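Local coordinates for pancreatic lipase related protein 2 (Equus caballus, PDB 1W52) that probably hydrolyses galactolipids and triacylglycerols, releasing fatty acids, as a secreted, calcium-binding lipase of the alpha/beta hydrolase superfamily, at residues A[149-154]-A[175-180]; A[199-204]-A[223-228]; A[351-356]-A[378-383]. All coordinates share one frame; numbering follows the deposited sequence.

Interaction 1 (A[149-154]-A[175-180]); sequences HIIGHS and TGLDPA
His149 donates from NE2 to Thr175 OG1 (2.7 Å); the oxygen lies in the imidazole plane and the N-H points almost straight at it (175°). Having CG anti to the backbone N (chi1 -177°) brings the ring across to the neighbouring strand, with Ile151 CG1 over one face, toward the rim. ND1 of His149 is bonded to His73 and Thr175 OG1 also to Asp202, so a buried polar chain crosses several strands. A phenylalanine at His149 would probably leave Thr175 OG1 without its donor and interrupt this chain. The backbones pair in parallel: Thr175 N gives to Ile150 O (2.7 Å), Gly152 N to Thr175 O (2.9 Å), Leu177 N to Gly152 O (2.7 Å) and Ser154 N to Leu177 O (2.8 Å). Beyond them Ala180 N reaches Ser154 O weakly (3.4 Å). Ile151 CG2 packs on Leu177 CG (4.1 Å). Three polar side-chain atoms converge on His265: His153 NE2 on its backbone O, Ser154 OG on its NE2 and Asp178 OD2 on its ND1; Asp178 OD1 instead takes Thr206 N. This is consistent with a Ser-His-Asp charge relay whose probable nucleophile, Ser154, lies at a likely nucleophile elbow, its N held by Leu177 O.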
ATOM      1  N   HIS A 149     -16.349  -5.655  -0.552  1.00 30.65           N
ATOM      2  CA  HIS A 149     -15.038  -5.042  -0.319  1.00 28.27           C
ATOM      3  C   HIS A 149     -15.002  -3.687  -0.966  1.00 26.20           C
ATOM      4  O   HIS A 149     -15.150  -3.573  -2.214  1.00 25.10           O
ATOM      5  CB  HIS A 149     -13.977  -5.860  -0.989  1.00 28.15           C
ATOM      6  CG  HIS A 149     -12.588  -5.364  -0.759  1.00 29.08           C
ATOM      7  ND1 HIS A 149     -11.550  -5.632  -1.634  1.00 27.23           N
ATOM      8  CD2 HIS A 149     -12.053  -4.657   0.264  1.00 29.81           C
ATOM      9  CE1 HIS A 149     -10.438  -5.116  -1.152  1.00 28.36           C
ATOM     10  NE2 HIS A 149     -10.714  -4.513  -0.007  1.00 31.01           N
ATOM     11  N   ILE A 150     -14.838  -2.654  -0.147  1.00 23.64           N
ATOM     12  CA  ILE A 150     -14.686  -1.339  -0.716  1.00 22.38           C
ATOM     13  C   ILE A 150     -13.264  -0.906  -0.650  1.00 21.89           C
ATOM     14  O   ILE A 150     -12.654  -0.990   0.388  1.00 22.27           O
ATOM     15  CB  ILE A 150     -15.513  -0.345  -0.019  1.00 21.38           C
ATOM     16  CG1 ILE A 150     -16.974  -0.713  -0.142  1.00 20.71           C
ATOM     17  CG2 ILE A 150     -15.366   0.987  -0.761  1.00 22.83           C
ATOM     18  CD1 ILE A 150     -17.845   0.029   0.775  1.00 19.35           C
ATOM     19  N   ILE A 151     -12.733  -0.429  -1.761  1.00 21.24           N
ATOM     20  CA  ILE A 151     -11.341   0.011  -1.800  1.00 20.86           C
ATOM     21  C   ILE A 151     -11.333   1.481  -2.171  1.00 18.94           C
ATOM     22  O   ILE A 151     -11.724   1.800  -3.274  1.00 19.23           O
ATOM     23  CB  ILE A 151     -10.573  -0.753  -2.889  1.00 21.38           C
ATOM     24  CG1 ILE A 151     -10.786  -2.257  -2.825  1.00 21.50           C
ATOM     25  CG2 ILE A 151      -9.118  -0.493  -2.740  1.00 24.17           C
ATOM     26  CD1 ILE A 151     -10.081  -3.015  -4.005  1.00 20.85           C
ATOM     27  N   GLY A 152     -10.881   2.371  -1.306  1.00 17.03           N
ATOM     28  CA  GLY A 152     -10.903   3.791  -1.647  1.00 16.66           C
ATOM     29  C   GLY A 152      -9.528   4.448  -1.561  1.00 16.17           C
ATOM     30  O   GLY A 152      -8.780   4.198  -0.630  1.00 16.63           O
ATOM     31  N   HIS A 153      -9.197   5.305  -2.517  1.00 15.48           N
ATOM     32  CA  HIS A 153      -7.962   6.115  -2.465  1.00 15.16           C
ATOM     33  C   HIS A 153      -8.186   7.584  -2.009  1.00 14.90           C
ATOM     34  O   HIS A 153      -9.065   8.256  -2.515  1.00 12.92           O
ATOM     35  CB  HIS A 153      -7.244   6.145  -3.836  1.00 14.97           C
ATOM     36  CG  HIS A 153      -6.061   7.070  -3.848  1.00 16.53           C
ATOM     37  ND1 HIS A 153      -6.113   8.336  -4.394  1.00 17.17           N
ATOM     38  CD2 HIS A 153      -4.818   6.946  -3.308  1.00 15.90           C
ATOM     39  CE1 HIS A 153      -4.945   8.936  -4.215  1.00 14.62           C
ATOM     40  NE2 HIS A 153      -4.150   8.128  -3.539  1.00 12.78           N
ATOM     41  N   SER A 154      -7.344   8.071  -1.086  1.00 15.60           N
ATOM     42  CA  SER A 154      -7.350   9.472  -0.644  1.00 16.07           C
ATOM     43  C   SER A 154      -8.730   9.792  -0.133  1.00 15.74           C
ATOM     44  O   SER A 154      -9.189   9.220   0.825  1.00 15.06           O
ATOM     45  CB  SER A 154      -6.907  10.468  -1.764  1.00 16.58           C
ATOM     46  OG  SER A 154      -6.982  11.879  -1.400  1.00 17.93           O
ATOM     47  N   THR A 175     -10.741  -1.068   2.356  1.00 21.96           N
ATOM     48  CA  THR A 175      -9.308  -0.870   2.251  1.00 20.49           C
ATOM     49  C   THR A 175      -9.061   0.597   1.941  1.00 19.73           C
ATOM     50  O   THR A 175      -9.625   1.156   0.989  1.00 19.62           O
ATOM     51  CB  THR A 175      -8.778  -1.717   1.111  1.00 20.23           C
ATOM     52  OG1 THR A 175      -8.864  -3.121   1.454  1.00 18.85           O
ATOM     53  CG2 THR A 175      -7.309  -1.429   0.906  1.00 19.41           C
ATOM     54  N   GLY A 176      -8.237   1.237   2.753  1.00 18.80           N
ATOM     55  CA  GLY A 176      -7.928   2.650   2.559  1.00 18.02           C
ATOM     56  C   GLY A 176      -6.592   2.868   1.859  1.00 16.97           C
ATOM     57  O   GLY A 176      -5.565   2.669   2.452  1.00 16.67           O
ATOM     58  N   LEU A 177      -6.598   3.253   0.597  1.00 16.35           N
ATOM     59  CA  LEU A 177      -5.354   3.577  -0.098  1.00 16.44           C
ATOM     60  C   LEU A 177      -4.958   5.045   0.131  1.00 16.72           C
ATOM     61  O   LEU A 177      -5.563   5.981  -0.426  1.00 15.50           O
ATOM     62  CB  LEU A 177      -5.510   3.284  -1.571  1.00 16.53           C
ATOM     63  CG  LEU A 177      -5.861   1.834  -1.837  1.00 15.56           C
ATOM     64  CD1 LEU A 177      -5.494   1.601  -3.238  1.00 17.49           C
ATOM     65  CD2 LEU A 177      -5.078   0.856  -0.979  1.00 15.60           C
ATOM     66  N   ASP A 178      -3.944   5.199   0.984  1.00 16.94           N
ATOM     67  CA  ASP A 178      -3.519   6.485   1.564  1.00 17.66           C
ATOM     68  C   ASP A 178      -4.637   7.492   1.823  1.00 17.80           C
ATOM     69  O   ASP A 178      -4.844   8.468   1.095  1.00 16.58           O
ATOM     70  CB  ASP A 178      -2.453   7.117   0.711  1.00 18.27           C
ATOM     71  CG  ASP A 178      -1.651   8.164   1.457  1.00 21.03           C
ATOM     72  OD1 ASP A 178      -1.159   7.930   2.630  1.00 24.20           O
ATOM     73  OD2 ASP A 178      -1.468   9.265   0.888  1.00 23.79           O
ATOM     74  N   PRO A 179      -5.367   7.243   2.897  1.00 18.13           N
ATOM     75  CA  PRO A 179      -6.501   8.104   3.252  1.00 17.97           C
ATOM     76  C   PRO A 179      -6.044   9.549   3.392  1.00 18.10           C
ATOM     77  O   PRO A 179      -5.004   9.816   3.955  1.00 17.69           O
ATOM     78  CB  PRO A 179      -6.956   7.554   4.596  1.00 17.91           C
ATOM     79  CG  PRO A 179      -6.379   6.130   4.656  1.00 17.39           C
ATOM     80  CD  PRO A 179      -5.158   6.117   3.831  1.00 17.41           C
ATOM     81  N   ALA A 180      -6.851  10.473   2.901  1.00 18.90           N
ATOM     82  CA  ALA A 180      -6.513  11.883   2.935  1.00 19.08           C
ATOM     83  C   ALA A 180      -6.338  12.360   4.362  1.00 19.20           C
ATOM     84  O   ALA A 180      -7.036  11.880   5.262  1.00 19.37           O
ATOM     85  CB  ALA A 180      -7.597  12.675   2.269  1.00 19.07           C
TER

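Interaction 2 (A[199-204]-A[223-228]); sequences QFVDVI and VGHMDF
Val201 is bonded to the 223-228 segment through both its backbone N and its O. The oxygen takes two donors, His225 N at 2.7 Å, bent to 131°, and Met226 N at 3.3 Å. Val203 N bonds Met226 O (2.8 Å) and Phe228 N bonds Val203 O (2.8 Å), as parallel strands do. Among side chains, His225 ND1 accepts Val201 N (2.9 Å) in its ring plane, standing in for a backbone acceptor. Asp227 grips the turn before its own strand: OD1 and OD2 receive Val223 N and Gly224 N on their syn sides, somewhat out of the carboxylate plane, and OD1 also meets His205. Asp202 OD2 forms a salt bridge with Arg173. Apolar contacts lie on both faces. Val203 CG2 meets Val223 CG2 at 3.5 Å, the side chains crossing at about a right angle. Phe200 has CG anti to the backbone N (chi1 -178°), which carries its ring to Met226; Met226 CG lies in plane at the ring edge, 3.8 Å from Phe200 CE1. Separately, Phe228 CD1 lies 3.3 Å from Val203 O, which sits in the plane of its ring. These are adjacent parallel strands of the central alpha/beta-hydrolase sheet, joined by a helix-free connection.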
ATOM      1  N   GLN A 199     -15.937  -4.902   8.862  1.00 29.78           N
ATOM      2  CA  GLN A 199     -15.521  -6.026   9.675  1.00 31.65           C
ATOM      3  C   GLN A 199     -14.016  -6.077   9.669  1.00 29.83           C
ATOM      4  O   GLN A 199     -13.376  -6.528  10.612  1.00 29.09           O
ATOM      5  CB  GLN A 199     -16.092  -7.335   9.131  1.00 34.50           C
ATOM      6  CG  GLN A 199     -17.635  -7.393   9.071  1.00 42.17           C
ATOM      7  CD  GLN A 199     -18.275  -7.636  10.418  1.00 49.94           C
ATOM      8  OE1 GLN A 199     -17.757  -7.242  11.455  1.00 52.42           O
ATOM      9  NE2 GLN A 199     -19.422  -8.291  10.392  1.00 59.20           N
ATOM     10  N   PHE A 200     -13.455  -5.587   8.570  1.00 29.16           N
ATOM     11  CA  PHE A 200     -12.016  -5.521   8.369  1.00 27.34           C
ATOM     12  C   PHE A 200     -11.639  -4.279   7.573  1.00 26.37           C
ATOM     13  O   PHE A 200     -12.121  -4.087   6.427  1.00 26.25           O
ATOM     14  CB  PHE A 200     -11.585  -6.719   7.577  1.00 26.60           C
ATOM     15  CG  PHE A 200     -10.118  -6.784   7.335  1.00 26.39           C
ATOM     16  CD1 PHE A 200      -9.194  -6.507   8.356  1.00 24.17           C
ATOM     17  CD2 PHE A 200      -9.627  -7.140   6.069  1.00 25.79           C
ATOM     18  CE1 PHE A 200      -7.816  -6.618   8.122  1.00 21.88           C
ATOM     19  CE2 PHE A 200      -8.240  -7.250   5.859  1.00 23.62           C
ATOM     20  CZ  PHE A 200      -7.354  -6.987   6.891  1.00 19.90           C
ATOM     21  N   VAL A 201     -10.744  -3.482   8.171  1.00 24.49           N
ATOM     22  CA  VAL A 201     -10.175  -2.291   7.542  1.00 23.13           C
ATOM     23  C   VAL A 201      -8.665  -2.455   7.492  1.00 21.55           C
ATOM     24  O   VAL A 201      -7.995  -2.640   8.523  1.00 21.44           O
ATOM     25  CB  VAL A 201     -10.506  -0.970   8.335  1.00 23.33           C
ATOM     26  CG1 VAL A 201      -9.954   0.269   7.623  1.00 23.09           C
ATOM     27  CG2 VAL A 201     -12.033  -0.775   8.575  1.00 22.82           C
ATOM     28  N   ASP A 202      -8.134  -2.340   6.293  1.00 19.51           N
ATOM     29  CA  ASP A 202      -6.688  -2.356   6.109  1.00 19.46           C
ATOM     30  C   ASP A 202      -6.241  -1.089   5.392  1.00 18.87           C
ATOM     31  O   ASP A 202      -6.845  -0.660   4.423  1.00 18.97           O
ATOM     32  CB  ASP A 202      -6.255  -3.568   5.286  1.00 19.69           C
ATOM     33  CG  ASP A 202      -7.015  -3.683   3.963  1.00 20.68           C
ATOM     34  OD1 ASP A 202      -8.232  -3.304   3.930  1.00 22.02           O
ATOM     35  OD2 ASP A 202      -6.470  -4.130   2.925  1.00 19.15           O
ATOM     36  N   VAL A 203      -5.154  -0.505   5.837  1.00 18.59           N
ATOM     37  CA  VAL A 203      -4.712   0.744   5.272  1.00 18.93           C
ATOM     38  C   VAL A 203      -3.275   0.681   4.745  1.00 18.17           C
ATOM     39  O   VAL A 203      -2.402   0.140   5.396  1.00 17.84           O
ATOM     40  CB  VAL A 203      -4.818   1.843   6.320  1.00 19.42           C
ATOM     41  CG1 VAL A 203      -4.745   3.228   5.664  1.00 19.96           C
ATOM     42  CG2 VAL A 203      -6.109   1.682   7.081  1.00 19.49           C
ATOM     43  N   ILE A 204      -3.061   1.247   3.559  1.00 17.25           N
ATOM     44  CA  ILE A 204      -1.722   1.530   3.058  1.00 16.95           C
ATOM     45  C   ILE A 204      -1.404   3.033   3.131  1.00 17.21           C
ATOM     46  O   ILE A 204      -2.133   3.848   2.590  1.00 16.03           O
ATOM     47  CB  ILE A 204      -1.570   0.999   1.638  1.00 16.22           C
ATOM     48  CG1 ILE A 204      -1.870  -0.475   1.652  1.00 15.87           C
ATOM     49  CG2 ILE A 204      -0.132   1.168   1.136  1.00 15.28           C
ATOM     50  CD1 ILE A 204      -1.933  -1.072   0.251  1.00 17.16           C
ATOM     51  N   VAL A 223      -5.641   3.868  11.231  1.00 17.70           N
ATOM     52  CA  VAL A 223      -7.115   3.821  11.157  1.00 16.87           C
ATOM     53  C   VAL A 223      -7.697   2.503  10.735  1.00 17.52           C
ATOM     54  O   VAL A 223      -8.808   2.475  10.303  1.00 17.37           O
ATOM     55  CB  VAL A 223      -7.678   4.857  10.170  1.00 14.97           C
ATOM     56  CG1 VAL A 223      -7.172   6.201  10.497  1.00 14.04           C
ATOM     57  CG2 VAL A 223      -7.273   4.515   8.799  1.00 15.54           C
ATOM     58  N   GLY A 224      -6.956   1.423  10.857  1.00 19.92           N
ATOM     59  CA  GLY A 224      -7.378   0.143  10.320  1.00 21.74           C
ATOM     60  C   GLY A 224      -7.152  -0.897  11.375  1.00 23.46           C
ATOM     61  O   GLY A 224      -6.585  -0.591  12.430  1.00 24.31           O
ATOM     62  N   HIS A 225      -7.605  -2.120  11.124  1.00 24.52           N
ATOM     63  CA  HIS A 225      -7.127  -3.230  11.940  1.00 25.39           C
ATOM     64  C   HIS A 225      -5.659  -3.418  11.601  1.00 25.57           C
ATOM     65  O   HIS A 225      -4.847  -3.807  12.439  1.00 25.29           O
ATOM     66  CB  HIS A 225      -7.953  -4.496  11.716  1.00 25.59           C
ATOM     67  CG  HIS A 225      -9.397  -4.277  12.001  1.00 26.16           C
ATOM     68  ND1 HIS A 225     -10.301  -3.973  11.000  1.00 26.78           N
ATOM     69  CD2 HIS A 225     -10.080  -4.202  13.166  1.00 24.12           C
ATOM     70  CE1 HIS A 225     -11.492  -3.769  11.529  1.00 23.34           C
ATOM     71  NE2 HIS A 225     -11.381  -3.877  12.841  1.00 25.15           N
ATOM     72  N   MET A 226      -5.319  -3.083  10.366  1.00 25.77           N
ATOM     73  CA  MET A 226      -3.938  -3.124   9.939  1.00 25.57           C
ATOM     74  C   MET A 226      -3.540  -1.846   9.187  1.00 24.92           C
ATOM     75  O   MET A 226      -4.220  -1.389   8.296  1.00 25.72           O
ATOM     76  CB  MET A 226      -3.790  -4.330   9.054  1.00 26.01           C
ATOM     77  CG  MET A 226      -4.423  -5.580   9.610  1.00 26.01           C
ATOM     78  SD  MET A 226      -3.503  -6.984   8.958  1.00 33.45           S
ATOM     79  CE  MET A 226      -4.425  -7.621   7.738  1.00 32.41           C
ATOM     80  N   ASP A 227      -2.436  -1.261   9.583  1.00 23.93           N
ATOM     81  CA  ASP A 227      -1.927  -0.070   8.957  1.00 23.26           C
ATOM     82  C   ASP A 227      -0.562  -0.472   8.481  1.00 22.64           C
ATOM     83  O   ASP A 227       0.287  -0.773   9.293  1.00 21.62           O
ATOM     84  CB  ASP A 227      -1.830   1.057   9.992  1.00 23.48           C
ATOM     85  CG  ASP A 227      -3.198   1.597  10.381  1.00 24.43           C
ATOM     86  OD1 ASP A 227      -3.634   2.601   9.719  1.00 23.78           O
ATOM     87  OD2 ASP A 227      -3.907   1.039  11.296  1.00 22.87           O
ATOM     88  N   PHE A 228      -0.376  -0.530   7.164  1.00 22.58           N
ATOM     89  CA  PHE A 228       0.922  -0.828   6.552  1.00 22.29           C
ATOM     90  C   PHE A 228       1.674   0.467   6.223  1.00 21.19           C
ATOM     91  O   PHE A 228       1.037   1.447   5.781  1.00 21.52           O
ATOM     92  CB  PHE A 228       0.736  -1.598   5.262  1.00 22.44           C
ATOM     93  CG  PHE A 228       0.040  -2.908   5.428  1.00 24.61           C
ATOM     94  CD1 PHE A 228      -1.327  -2.966   5.643  1.00 27.27           C
ATOM     95  CD2 PHE A 228       0.740  -4.085   5.327  1.00 26.44           C
ATOM     96  CE1 PHE A 228      -1.970  -4.158   5.763  1.00 26.99           C
ATOM     97  CE2 PHE A 228       0.101  -5.302   5.450  1.00 27.67           C
ATOM     98  CZ  PHE A 228      -1.255  -5.334   5.657  1.00 28.50           C
TER

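Interaction 3 (A[351-356]-A[378-383]); sequences SGKANG and SLQPDS
The flat amide of Asn355 meets Ser378 at its oxygen end: Ser378 N lies 3.3 Å from Asn355 OD1, tilted out of the amide plane and badly angled for a hydrogen bond, and Ser378 CA follows on that same side of the plane. With CG anti to the carbonyl carbon (chi1 -73°), Asn355 leaves OD1 beside Ser378. The other amide, that of Gln380, turns OE1 toward Lys353, but NZ of Lys353 stops 4.2 Å from Gln380 OE1. The Pro381 ring is met at its outer rim, where Ser351 O stands 3.5 Å from CG. Lys353 and Gln380 run side by side in the same direction, with Lys353 CE 4.0 Å from Gln380 CB. Both segments belong to the PLAT/LH2 domain, a beta-sandwich, where the short, weakly bonded antiparallel strands 355-356 and 377-378 meet, Gly356 being backbone-bonded to Gly377. Leu379 supplies the buried side chain of the contact, against Gly356. Its CG lies 4.2 Å from Asn355 CA, and its CD1 approaches Gly356 N at 4.0 Å and Ala354 CB at 4.5 Å. Leu348, Trp405 and Leu417 also pack on this leucine, whereas Lys353, Ser351 and Ser378 are exposed. Past the proline the chain turns back on itself, Ser383 OG giving to Gln380 O at 3.2 Å and Ser383 O taking Thr347 OG1.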
ATOM      1  N   SER A 351      44.326 -11.144   9.046  1.00100.00           N
ATOM      2  CA  SER A 351      45.317 -10.667  10.015  1.00100.00           C
ATOM      3  C   SER A 351      45.286  -9.145  10.191  1.00100.00           C
ATOM      4  O   SER A 351      45.141  -8.639  11.310  1.00100.00           O
ATOM      5  CB  SER A 351      46.727 -11.115   9.595  1.00100.00           C
ATOM      6  OG  SER A 351      47.546 -11.388  10.725  1.00100.00           O
ATOM      7  N   GLY A 352      45.424  -8.419   9.091  1.00100.00           N
ATOM      8  CA  GLY A 352      45.556  -6.974   9.159  1.00100.00           C
ATOM      9  C   GLY A 352      44.227  -6.244   9.144  1.00100.00           C
ATOM     10  O   GLY A 352      43.277  -6.714   8.530  1.00100.00           O
ATOM     11  N   LYS A 353      44.174  -5.089   9.810  1.00100.00           N
ATOM     12  CA  LYS A 353      42.970  -4.252   9.892  1.00100.00           C
ATOM     13  C   LYS A 353      42.917  -3.260   8.735  1.00100.00           C
ATOM     14  O   LYS A 353      43.850  -2.477   8.563  1.00100.00           O
ATOM     15  CB  LYS A 353      42.969  -3.455  11.197  1.00100.00           C
ATOM     16  CG  LYS A 353      43.237  -4.275  12.452  1.00100.00           C
ATOM     17  CD  LYS A 353      43.041  -3.433  13.717  1.00100.00           C
ATOM     18  CE  LYS A 353      42.187  -4.149  14.754  1.00100.00           C
ATOM     19  NZ  LYS A 353      41.537  -3.178  15.667  1.00100.00           N
ATOM     20  N   ALA A 354      41.823  -3.273   7.968  1.00100.00           N
ATOM     21  CA  ALA A 354      41.662  -2.415   6.774  1.00100.00           C
ATOM     22  C   ALA A 354      40.502  -1.406   6.943  1.00100.00           C
ATOM     23  O   ALA A 354      40.114  -1.102   8.087  1.00100.00           O
ATOM     24  CB  ALA A 354      41.472  -3.293   5.493  1.00100.00           C
ATOM     25  N   ASN A 355      40.006  -0.852   5.821  1.00100.00           N
ATOM     26  CA  ASN A 355      38.720  -0.120   5.770  1.00 98.69           C
ATOM     27  C   ASN A 355      38.053  -0.210   4.409  1.00 97.07           C
ATOM     28  O   ASN A 355      38.736  -0.167   3.380  1.00 96.89           O
ATOM     29  CB  ASN A 355      38.888   1.345   6.146  1.00 97.29           C
ATOM     30  CG  ASN A 355      39.115   1.520   7.607  1.00 94.58           C
ATOM     31  OD1 ASN A 355      38.183   1.532   8.399  1.00 89.04           O
ATOM     32  ND2 ASN A 355      40.373   1.602   7.989  1.00 92.88           N
ATOM     33  N   GLY A 356      36.725  -0.330   4.383  1.00 94.78           N
ATOM     34  CA  GLY A 356      36.071  -0.415   3.092  1.00 93.44           C
ATOM     35  C   GLY A 356      34.647  -0.883   2.933  1.00 92.30           C
ATOM     36  O   GLY A 356      33.967  -1.288   3.872  1.00 91.42           O
ATOM     37  N   SER A 378      35.711  -0.316   9.655  1.00 92.08           N
ATOM     38  CA  SER A 378      36.900  -1.081  10.087  1.00 94.63           C
ATOM     39  C   SER A 378      36.683  -2.590  10.018  1.00 96.57           C
ATOM     40  O   SER A 378      35.690  -3.116  10.528  1.00 96.59           O
ATOM     41  CB  SER A 378      37.316  -0.704  11.521  1.00 94.81           C
ATOM     42  OG  SER A 378      36.641  -1.506  12.485  1.00 95.64           O
ATOM     43  N   LEU A 379      37.650  -3.281   9.433  1.00 99.43           N
ATOM     44  CA  LEU A 379      37.473  -4.673   9.062  1.00100.00           C
ATOM     45  C   LEU A 379      38.318  -5.658   9.906  1.00100.00           C
ATOM     46  O   LEU A 379      38.902  -6.617   9.369  1.00100.00           O
ATOM     47  CB  LEU A 379      37.738  -4.825   7.547  1.00100.00           C
ATOM     48  CG  LEU A 379      36.982  -3.855   6.623  1.00 94.61           C
ATOM     49  CD1 LEU A 379      37.107  -4.257   5.146  1.00 91.30           C
ATOM     50  CD2 LEU A 379      35.542  -3.799   7.000  1.00 91.57           C
ATOM     51  N   GLN A 380      38.328  -5.448  11.228  1.00100.00           N
ATOM     52  CA  GLN A 380      39.050  -6.332  12.164  1.00100.00           C
ATOM     53  C   GLN A 380      38.721  -7.842  11.978  1.00100.00           C
ATOM     54  O   GLN A 380      37.574  -8.194  11.677  1.00100.00           O
ATOM     55  CB  GLN A 380      38.825  -5.892  13.629  1.00100.00           C
ATOM     56  CG  GLN A 380      37.369  -5.922  14.127  1.00100.00           C
ATOM     57  CD  GLN A 380      37.258  -5.869  15.653  1.00100.00           C
ATOM     58  OE1 GLN A 380      37.853  -4.998  16.297  1.00100.00           O
ATOM     59  NE2 GLN A 380      36.489  -6.797  16.228  1.00100.00           N
ATOM     60  N   PRO A 381      39.726  -8.722  12.108  1.00100.00           N
ATOM     61  CA  PRO A 381      39.511 -10.167  11.941  1.00100.00           C
ATOM     62  C   PRO A 381      38.521 -10.811  12.907  1.00100.00           C
ATOM     63  O   PRO A 381      38.359 -10.382  14.056  1.00100.00           O
ATOM     64  CB  PRO A 381      40.914 -10.765  12.146  1.00100.00           C
ATOM     65  CG  PRO A 381      41.840  -9.671  11.839  1.00100.00           C
ATOM     66  CD  PRO A 381      41.154  -8.427  12.340  1.00100.00           C
ATOM     67  N   ASP A 382      37.889 -11.865  12.387  1.00100.00           N
ATOM     68  CA  ASP A 382      36.826 -12.632  13.036  1.00100.00           C
ATOM     69  C   ASP A 382      35.973 -11.852  14.042  1.00100.00           C
ATOM     70  O   ASP A 382      36.120 -11.982  15.264  1.00100.00           O
ATOM     71  CB  ASP A 382      37.390 -13.945  13.584  1.00100.00           C
ATOM     72  CG  ASP A 382      37.589 -14.974  12.479  1.00100.00           C
ATOM     73  OD1 ASP A 382      38.683 -14.996  11.864  1.00100.00           O
ATOM     74  OD2 ASP A 382      36.685 -15.766  12.127  1.00100.00           O
ATOM     75  N   SER A 383      35.091 -11.029  13.465  1.00100.00           N
ATOM     76  CA  SER A 383      34.027 -10.322  14.175  1.00100.00           C
ATOM     77  C   SER A 383      32.683 -10.771  13.555  1.00100.00           C
ATOM     78  O   SER A 383      32.318 -11.944  13.690  1.00100.00           O
ATOM     79  CB  SER A 383      34.245  -8.802  14.112  1.00100.00           C
ATOM     80  OG  SER A 383      34.550  -8.377  12.794  1.00100.00           O
TER

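How the interactions relate
The three contacts follow one another along the chain without nesting or crossing. Interaction 1 closes a beta-alpha-beta unit, strand 148-153, helix 155-166 and strand 173-177. The next strand, 201-204, lies beside 173-177, and interaction 2 closes the helix-free loop that leads on to strand 226-230. The first two therefore share one sheet, their centres about 10 Å apart, and join directly: besides the Thr175-Asp202 pair, Asp178 N probably bonds Ile204 O (2.8 Å), and Val203 CG1 packs on Pro179. Interaction 3 closes a loop in the PLAT/LH2 domain, its nearest atoms about 36 Å from interaction 1 and about 32 Å from interaction 2.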